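Local atomic coordinates of metal-dependent hydrolase (Lactobacillus plantarum, PDB entry 2F6K), a protein that probably catalyses a metal-dependent, non-oxidative decarboxylation, as aminocarboxymuconate-semialdehyde decarboxylases of the amidohydrolase superfamily do. Residues Thr40-Leu54 with Leu83-Ala95. Sequence-based numbering, arbitrary orientation.
Sequences TLNFMRDNDISYSIL and LAQQYPDQLGYLA
Leu-41 forks over Tyr-87 and Gln-90: CD1 makes a CH-pi contact over one face of the Tyr-87 ring, 3.8 Å from its centroid. The other branch, CD2, drops onto Gln-90, 3.6 Å from its CB. Leu-91 pushes up from the sheet into the hollow between helix and strands, its CD2 meeting Met-44 SE at 3.8 Å. The bend at chi3 (71°) brings the selenomethionine methyl of Met-44 down over the Gln-90 backbone. Further along this face, Leu-54 CD1 abuts both Leu-83 CD1, at 3.7 Å, and Leu-91 CD1. Strands 49-55 and 91-95, joined by helix 66-86 in a beta-alpha-beta crossover, are neighbours in the parallel sheet of the TIM barrel; four backbone hydrogen bonds, from Ser-52 N to Gln-90 O through Leu-94 N to Leu-54 O, zip them together. On the other face, Tyr-51, with CG anti to the backbone N (chi1 -164°), reaches across the neighbouring strand, and its OH lies 3.4 Å from Gly-92 CA. A water accepts from this hydroxyl and donates to Pro-88 O and Leu-91 O. Farther along the strand, on the same face as Tyr-51, Ile-53 CG2 butts against Leu-94 CG at 3.5 Å.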
ATOM      1  N   THR A  40      17.544  -3.097  33.681  1.00 28.51           N
ATOM      2  CA  THR A  40      16.369  -3.906  33.987  1.00 27.51           C
ATOM      3  C   THR A  40      16.395  -4.361  35.454  1.00 29.71           C
ATOM      4  O   THR A  40      15.408  -4.249  36.192  1.00 22.14           O
ATOM      5  CB  THR A  40      16.322  -5.167  33.095  1.00 28.70           C
ATOM      6  OG1 THR A  40      16.142  -4.782  31.728  1.00 28.94           O
ATOM      7  CG2 THR A  40      15.189  -6.101  33.533  1.00 25.15           C
ATOM      8  N   LEU A  41      17.538  -4.898  35.864  1.00 30.25           N
ATOM      9  CA  LEU A  41      17.701  -5.375  37.225  1.00 33.22           C
ATOM     10  C   LEU A  41      17.469  -4.284  38.283  1.00 35.59           C
ATOM     11  O   LEU A  41      16.804  -4.523  39.295  1.00 36.79           O
ATOM     12  CB  LEU A  41      19.093  -5.997  37.388  1.00 31.77           C
ATOM     13  CG  LEU A  41      19.303  -7.333  36.665  1.00 31.90           C
ATOM     14  CD1 LEU A  41      20.796  -7.675  36.616  1.00 29.07           C
ATOM     15  CD2 LEU A  41      18.503  -8.429  37.376  1.00 28.99           C
ATOM     16  N   ASN A  42      18.018  -3.094  38.063  1.00 36.95           N
ATOM     17  CA  ASN A  42      17.825  -2.002  39.011  1.00 37.13           C
ATOM     18  C   ASN A  42      16.346  -1.570  38.996  1.00 37.78           C
ATOM     19  O   ASN A  42      15.785  -1.189  40.032  1.00 38.03           O
ATOM     20  CB  ASN A  42      18.733  -0.826  38.650  1.00 41.50           C
ATOM     21  CG  ASN A  42      18.784   0.221  39.736  1.00 42.58           C
ATOM     22  OD1 ASN A  42      19.361  -0.014  40.789  1.00 48.05           O
ATOM     23  ND2 ASN A  42      18.175   1.381  39.491  1.00 37.83           N
ATOM     24  N   PHE A  43      15.709  -1.625  37.825  1.00 35.13           N
ATOM     25  CA  PHE A  43      14.294  -1.266  37.745  1.00 34.07           C
ATOM     26  C   PHE A  43      13.484  -2.268  38.571  1.00 34.77           C
ATOM     27  O   PHE A  43      12.504  -1.908  39.235  1.00 35.14           O
ATOM     28  CB  PHE A  43      13.788  -1.305  36.304  1.00 32.92           C
ATOM     29  CG  PHE A  43      12.313  -1.005  36.171  1.00 31.90           C
ATOM     30  CD1 PHE A  43      11.845   0.309  36.229  1.00 34.00           C
ATOM     31  CD2 PHE A  43      11.392  -2.033  35.970  1.00 32.13           C
ATOM     32  CE1 PHE A  43      10.476   0.596  36.084  1.00 33.68           C
ATOM     33  CE2 PHE A  43      10.023  -1.761  35.823  1.00 31.60           C
ATOM     34  CZ  PHE A  43       9.566  -0.443  35.879  1.00 33.47           C
HETATM   35  N   MSE A  44      13.895  -3.531  38.517  1.00 34.82           N
HETATM   36  CA  MSE A  44      13.217  -4.594  39.251  1.00 36.29           C
HETATM   37  C   MSE A  44      13.310  -4.390  40.760  1.00 35.49           C
HETATM   38  O   MSE A  44      12.318  -4.564  41.468  1.00 35.08           O
HETATM   39  CB  MSE A  44      13.798  -5.951  38.858  1.00 36.77           C
HETATM   40  CG  MSE A  44      13.377  -6.404  37.470  1.00 38.20           C
HETATM   41 SE   MSE A  44      14.335  -7.979  36.875  1.00 48.52          SE
HETATM   42  CE  MSE A  44      13.523  -9.279  38.068  1.00 43.81           C
ATOM     43  N   ARG A  45      14.492  -4.029  41.256  1.00 34.81           N
ATOM     44  CA  ARG A  45      14.641  -3.791  42.691  1.00 35.64           C
ATOM     45  C   ARG A  45      13.785  -2.598  43.122  1.00 36.43           C
ATOM     46  O   ARG A  45      13.094  -2.653  44.143  1.00 35.37           O
ATOM     47  CB  ARG A  45      16.105  -3.523  43.058  1.00 35.69           C
ATOM     48  CG  ARG A  45      17.037  -4.703  42.833  1.00 40.13           C
ATOM     49  CD  ARG A  45      18.459  -4.381  43.282  1.00 45.25           C
ATOM     50  NE  ARG A  45      19.434  -4.546  42.206  1.00 50.99           N
ATOM     51  CZ  ARG A  45      20.007  -3.536  41.564  1.00 53.13           C
ATOM     52  NH1 ARG A  45      19.707  -2.293  41.896  1.00 43.44           N
ATOM     53  NH2 ARG A  45      20.860  -3.765  40.578  1.00 58.27           N
ATOM     54  N   ASP A  46      13.816  -1.530  42.329  1.00 37.46           N
ATOM     55  CA  ASP A  46      13.054  -0.323  42.645  1.00 38.29           C
ATOM     56  C   ASP A  46      11.542  -0.439  42.494  1.00 37.60           C
ATOM     57  O   ASP A  46      10.813   0.448  42.933  1.00 36.98           O
ATOM     58  CB  ASP A  46      13.540   0.851  41.791  1.00 36.12           C
ATOM     59  CG  ASP A  46      14.993   1.199  42.046  1.00 41.52           C
ATOM     60  OD1 ASP A  46      15.510   0.887  43.145  1.00 42.43           O
ATOM     61  OD2 ASP A  46      15.618   1.801  41.149  1.00 43.48           O
ATOM     62  N   ASN A  47      11.061  -1.518  41.882  1.00 38.06           N
ATOM     63  CA  ASN A  47       9.622  -1.673  41.682  1.00 35.67           C
ATOM     64  C   ASN A  47       9.034  -2.990  42.169  1.00 36.13           C
ATOM     65  O   ASN A  47       7.976  -3.416  41.706  1.00 37.46           O
ATOM     66  CB  ASN A  47       9.300  -1.466  40.209  1.00 37.38           C
ATOM     67  CG  ASN A  47       9.517  -0.032  39.776  1.00 40.55           C
ATOM     68  OD1 ASN A  47       8.684   0.837  40.039  1.00 36.95           O
ATOM     69  ND2 ASN A  47      10.651   0.230  39.129  1.00 34.42           N
ATOM     70  N   ASP A  48       9.724  -3.623  43.112  1.00 34.09           N
ATOM     71  CA  ASP A  48       9.281  -4.881  43.696  1.00 35.30           C
ATOM     72  C   ASP A  48       8.957  -5.966  42.659  1.00 35.25           C
ATOM     73  O   ASP A  48       7.914  -6.631  42.715  1.00 33.47           O
ATOM     74  CB  ASP A  48       8.074  -4.625  44.608  1.00 36.36           C
ATOM     75  CG  ASP A  48       7.791  -5.789  45.551  1.00 41.22           C
ATOM     76  OD1 ASP A  48       8.762  -6.406  46.045  1.00 41.18           O
ATOM     77  OD2 ASP A  48       6.597  -6.080  45.810  1.00 46.12           O
ATOM     78  N   ILE A  49       9.866  -6.136  41.708  1.00 33.42           N
ATOM     79  CA  ILE A  49       9.718  -7.153  40.682  1.00 33.09           C
ATOM     80  C   ILE A  49      10.769  -8.207  40.985  1.00 32.88           C
ATOM     81  O   ILE A  49      11.964  -7.911  41.003  1.00 31.07           O
ATOM     82  CB  ILE A  49       9.956  -6.574  39.284  1.00 34.48           C
ATOM     83  CG1 ILE A  49       8.899  -5.508  38.992  1.00 35.20           C
ATOM     84  CG2 ILE A  49       9.894  -7.688  38.243  1.00 33.96           C
ATOM     85  CD1 ILE A  49       9.069  -4.824  37.650  1.00 35.64           C
ATOM     86  N   SER A  50      10.330  -9.435  41.238  1.00 31.61           N
ATOM     87  CA  SER A  50      11.271 -10.498  41.565  1.00 30.79           C
ATOM     88  C   SER A  50      11.686 -11.298  40.350  1.00 30.34           C
ATOM     89  O   SER A  50      12.703 -11.980  40.377  1.00 30.01           O
ATOM     90  CB  SER A  50      10.674 -11.453  42.604  1.00 29.87           C
ATOM     91  OG  SER A  50       9.533 -12.121  42.084  1.00 25.46           O
ATOM     92  N   TYR A  51      10.911 -11.216  39.276  1.00 29.48           N
ATOM     93  CA  TYR A  51      11.249 -11.991  38.090  1.00 29.09           C
ATOM     94  C   TYR A  51      10.728 -11.356  36.808  1.00 28.79           C
ATOM     95  O   TYR A  51       9.566 -10.937  36.738  1.00 28.16           O
ATOM     96  CB  TYR A  51      10.674 -13.406  38.238  1.00 30.19           C
ATOM     97  CG  TYR A  51      11.252 -14.421  37.280  1.00 29.43           C
ATOM     98  CD1 TYR A  51      12.559 -14.879  37.434  1.00 28.29           C
ATOM     99  CD2 TYR A  51      10.484 -14.945  36.236  1.00 26.27           C
ATOM    100  CE1 TYR A  51      13.090 -15.837  36.583  1.00 29.50           C
ATOM    101  CE2 TYR A  51      11.005 -15.908  35.372  1.00 25.74           C
ATOM    102  CZ  TYR A  51      12.310 -16.350  35.555  1.00 29.77           C
ATOM    103  OH  TYR A  51      12.841 -17.307  34.720  1.00 29.62           O
ATOM    104  N   SER A  52      11.587 -11.302  35.793  1.00 26.67           N
ATOM    105  CA  SER A  52      11.224 -10.730  34.496  1.00 29.44           C
ATOM    106  C   SER A  52      11.443 -11.734  33.362  1.00 30.33           C
ATOM    107  O   SER A  52      12.504 -12.369  33.285  1.00 30.94           O
ATOM    108  CB  SER A  52      12.075  -9.484  34.194  1.00 31.60           C
ATOM    109  OG  SER A  52      11.866  -8.433  35.120  1.00 35.53           O
ATOM    110  N   ILE A  53      10.455 -11.886  32.485  1.00 28.05           N
ATOM    111  CA  ILE A  53      10.627 -12.781  31.351  1.00 27.99           C
ATOM    112  C   ILE A  53      10.990 -11.908  30.157  1.00 28.47           C
ATOM    113  O   ILE A  53      10.117 -11.339  29.513  1.00 30.65           O
ATOM    114  CB  ILE A  53       9.354 -13.580  31.013  1.00 28.96           C
ATOM    115  CG1 ILE A  53       9.024 -14.552  32.147  1.00 28.30           C
ATOM    116  CG2 ILE A  53       9.574 -14.374  29.716  1.00 26.69           C
ATOM    117  CD1 ILE A  53       8.525 -13.896  33.398  1.00 29.88           C
ATOM    118  N   LEU A  54      12.282 -11.808  29.866  1.00 29.95           N
ATOM    119  CA  LEU A  54      12.759 -10.981  28.768  1.00 32.06           C
ATOM    120  C   LEU A  54      12.371 -11.464  27.370  1.00 34.29           C
ATOM    121  O   LEU A  54      12.241 -12.666  27.115  1.00 34.08           O
ATOM    122  CB  LEU A  54      14.279 -10.851  28.857  1.00 31.80           C
ATOM    123  CG  LEU A  54      14.806 -10.174  30.125  1.00 32.25           C
ATOM    124  CD1 LEU A  54      16.297 -10.396  30.227  1.00 32.16           C
ATOM    125  CD2 LEU A  54      14.482  -8.676  30.108  1.00 32.90           C
ATOM    126  N   LEU A  83      21.705 -14.611  29.989  1.00 30.65           N
ATOM    127  CA  LEU A  83      21.185 -13.805  31.084  1.00 30.63           C
ATOM    128  C   LEU A  83      20.457 -14.701  32.091  1.00 33.07           C
ATOM    129  O   LEU A  83      20.536 -14.489  33.304  1.00 35.15           O
ATOM    130  CB  LEU A  83      20.229 -12.731  30.550  1.00 27.29           C
ATOM    131  CG  LEU A  83      20.861 -11.511  29.864  1.00 29.99           C
ATOM    132  CD1 LEU A  83      19.793 -10.728  29.105  1.00 29.89           C
ATOM    133  CD2 LEU A  83      21.543 -10.616  30.902  1.00 25.66           C
ATOM    134  N   ALA A  84      19.751 -15.709  31.592  1.00 32.84           N
ATOM    135  CA  ALA A  84      19.032 -16.613  32.474  1.00 33.01           C
ATOM    136  C   ALA A  84      20.037 -17.427  33.301  1.00 34.78           C
ATOM    137  O   ALA A  84      19.778 -17.771  34.460  1.00 33.44           O
ATOM    138  CB  ALA A  84      18.128 -17.531  31.662  1.00 32.14           C
ATOM    139  N   GLN A  85      21.191 -17.724  32.713  1.00 35.67           N
ATOM    140  CA  GLN A  85      22.212 -18.476  33.434  1.00 37.92           C
ATOM    141  C   GLN A  85      22.962 -17.592  34.422  1.00 36.07           C
ATOM    142  O   GLN A  85      23.436 -18.063  35.445  1.00 32.68           O
ATOM    143  CB  GLN A  85      23.214 -19.108  32.460  1.00 39.81           C
ATOM    144  CG  GLN A  85      22.637 -20.221  31.606  1.00 46.77           C
ATOM    145  CD  GLN A  85      23.596 -20.686  30.520  1.00 51.89           C
ATOM    146  OE1 GLN A  85      23.273 -21.576  29.734  1.00 51.80           O
ATOM    147  NE2 GLN A  85      24.783 -20.081  30.471  1.00 54.85           N
ATOM    148  N   GLN A  86      23.072 -16.307  34.117  1.00 38.52           N
ATOM    149  CA  GLN A  86      23.774 -15.395  35.000  1.00 41.24           C
ATOM    150  C   GLN A  86      22.878 -14.914  36.152  1.00 40.57           C
ATOM    151  O   GLN A  86      23.357 -14.666  37.257  1.00 39.49           O
ATOM    152  CB  GLN A  86      24.295 -14.214  34.189  1.00 47.16           C
ATOM    153  CG  GLN A  86      25.309 -13.369  34.938  1.00 55.80           C
ATOM    154  CD  GLN A  86      25.932 -12.267  34.079  1.00 62.12           C
ATOM    155  OE1 GLN A  86      25.708 -12.195  32.867  1.00 64.50           O
ATOM    156  NE2 GLN A  86      26.730 -11.407  34.712  1.00 63.75           N
ATOM    157  N   TYR A  87      21.579 -14.783  35.891  1.00 39.36           N
ATOM    158  CA  TYR A  87      20.637 -14.353  36.922  1.00 37.39           C
ATOM    159  C   TYR A  87      19.422 -15.277  36.946  1.00 38.27           C
ATOM    160  O   TYR A  87      18.292 -14.847  36.714  1.00 39.57           O
ATOM    161  CB  TYR A  87      20.184 -12.917  36.668  1.00 33.31           C
ATOM    162  CG  TYR A  87      21.323 -11.941  36.533  1.00 29.44           C
ATOM    163  CD1 TYR A  87      21.965 -11.765  35.315  1.00 29.23           C
ATOM    164  CD2 TYR A  87      21.789 -11.226  37.635  1.00 29.75           C
ATOM    165  CE1 TYR A  87      23.050 -10.903  35.191  1.00 30.94           C
ATOM    166  CE2 TYR A  87      22.881 -10.358  37.527  1.00 31.23           C
ATOM    167  CZ  TYR A  87      23.506 -10.206  36.298  1.00 30.78           C
ATOM    168  OH  TYR A  87      24.592  -9.374  36.159  1.00 30.86           O
ATOM    169  N   PRO A  88      19.644 -16.561  37.253  1.00 39.56           N
ATOM    170  CA  PRO A  88      18.587 -17.579  37.313  1.00 39.97           C
ATOM    171  C   PRO A  88      17.346 -17.151  38.091  1.00 38.86           C
ATOM    172  O   PRO A  88      16.225 -17.509  37.735  1.00 39.14           O
ATOM    173  CB  PRO A  88      19.286 -18.768  37.980  1.00 41.15           C
ATOM    174  CG  PRO A  88      20.736 -18.572  37.622  1.00 42.48           C
ATOM    175  CD  PRO A  88      20.906 -17.087  37.804  1.00 40.83           C
ATOM    176  N   ASP A  89      17.544 -16.381  39.153  1.00 36.80           N
ATOM    177  CA  ASP A  89      16.423 -15.956  39.965  1.00 37.84           C
ATOM    178  C   ASP A  89      15.753 -14.642  39.578  1.00 36.67           C
ATOM    179  O   ASP A  89      14.657 -14.364  40.052  1.00 34.90           O
ATOM    180  CB  ASP A  89      16.843 -15.910  41.430  1.00 43.24           C
ATOM    181  CG  ASP A  89      17.305 -17.271  41.943  1.00 50.60           C
ATOM    182  OD1 ASP A  89      16.522 -18.248  41.832  1.00 49.25           O
ATOM    183  OD2 ASP A  89      18.447 -17.360  42.453  1.00 52.17           O
ATOM    184  N   GLN A  90      16.392 -13.840  38.728  1.00 35.40           N
ATOM    185  CA  GLN A  90      15.805 -12.568  38.307  1.00 34.57           C
ATOM    186  C   GLN A  90      15.364 -12.551  36.852  1.00 35.60           C
ATOM    187  O   GLN A  90      14.336 -11.958  36.525  1.00 35.13           O
ATOM    188  CB  GLN A  90      16.785 -11.404  38.497  1.00 34.37           C
ATOM    189  CG  GLN A  90      16.975 -10.934  39.914  1.00 34.97           C
ATOM    190  CD  GLN A  90      17.845 -11.857  40.709  1.00 34.66           C
ATOM    191  OE1 GLN A  90      18.999 -12.098  40.359  1.00 37.78           O
ATOM    192  NE2 GLN A  90      17.298 -12.390  41.792  1.00 38.18           N
ATOM    193  N   LEU A  91      16.129 -13.204  35.980  1.00 35.19           N
ATOM    194  CA  LEU A  91      15.818 -13.178  34.560  1.00 32.87           C
ATOM    195  C   LEU A  91      15.604 -14.486  33.812  1.00 33.93           C
ATOM    196  O   LEU A  91      16.356 -15.447  33.960  1.00 36.02           O
ATOM    197  CB  LEU A  91      16.911 -12.405  33.833  1.00 33.35           C
ATOM    198  CG  LEU A  91      17.293 -11.044  34.402  1.00 31.74           C
ATOM    199  CD1 LEU A  91      18.454 -10.476  33.607  1.00 31.53           C
ATOM    200  CD2 LEU A  91      16.096 -10.120  34.344  1.00 28.52           C
ATOM    201  N   GLY A  92      14.573 -14.479  32.977  1.00 33.27           N
ATOM    202  CA  GLY A  92      14.249 -15.607  32.128  1.00 33.63           C
ATOM    203  C   GLY A  92      14.075 -15.002  30.741  1.00 34.01           C
ATOM    204  O   GLY A  92      14.243 -13.789  30.563  1.00 32.37           O
ATOM    205  N   TYR A  93      13.743 -15.811  29.742  1.00 35.66           N
ATOM    206  CA  TYR A  93      13.566 -15.247  28.418  1.00 33.52           C
ATOM    207  C   TYR A  93      12.716 -16.079  27.485  1.00 34.46           C
ATOM    208  O   TYR A  93      12.577 -17.296  27.652  1.00 34.20           O
ATOM    209  CB  TYR A  93      14.920 -15.013  27.746  1.00 32.46           C
ATOM    210  CG  TYR A  93      15.530 -16.249  27.115  1.00 34.09           C
ATOM    211  CD1 TYR A  93      16.020 -17.299  27.901  1.00 35.45           C
ATOM    212  CD2 TYR A  93      15.637 -16.361  25.728  1.00 35.67           C
ATOM    213  CE1 TYR A  93      16.612 -18.429  27.317  1.00 30.59           C
ATOM    214  CE2 TYR A  93      16.222 -17.480  25.136  1.00 33.14           C
ATOM    215  CZ  TYR A  93      16.710 -18.508  25.933  1.00 33.26           C
ATOM    216  OH  TYR A  93      17.309 -19.600  25.342  1.00 30.77           O
ATOM    217  N   LEU A  94      12.153 -15.382  26.502  1.00 33.25           N
ATOM    218  CA  LEU A  94      11.350 -15.978  25.450  1.00 31.08           C
ATOM    219  C   LEU A  94      12.221 -15.879  24.195  1.00 32.58           C
ATOM    220  O   LEU A  94      12.779 -14.822  23.892  1.00 33.98           O
ATOM    221  CB  LEU A  94      10.060 -15.185  25.249  1.00 27.63           C
ATOM    222  CG  LEU A  94       9.037 -15.251  26.378  1.00 29.20           C
ATOM    223  CD1 LEU A  94       7.867 -14.336  26.040  1.00 25.98           C
ATOM    224  CD2 LEU A  94       8.573 -16.694  26.572  1.00 19.44           C
ATOM    225  N   ALA A  95      12.344 -16.977  23.465  1.00 29.62           N
ATOM    226  CA  ALA A  95      13.165 -16.979  22.268  1.00 28.77           C
ATOM    227  C   ALA A  95      12.477 -16.343  21.061  1.00 29.58           C
ATOM    228  O   ALA A  95      11.253 -16.430  20.909  1.00 31.52           O
ATOM    229  CB  ALA A  95      13.573 -18.397  21.934  1.00 24.21           C
TER
HETATM  230  O   HOH W   1      15.842 -17.837  34.980  1.00 42.75           O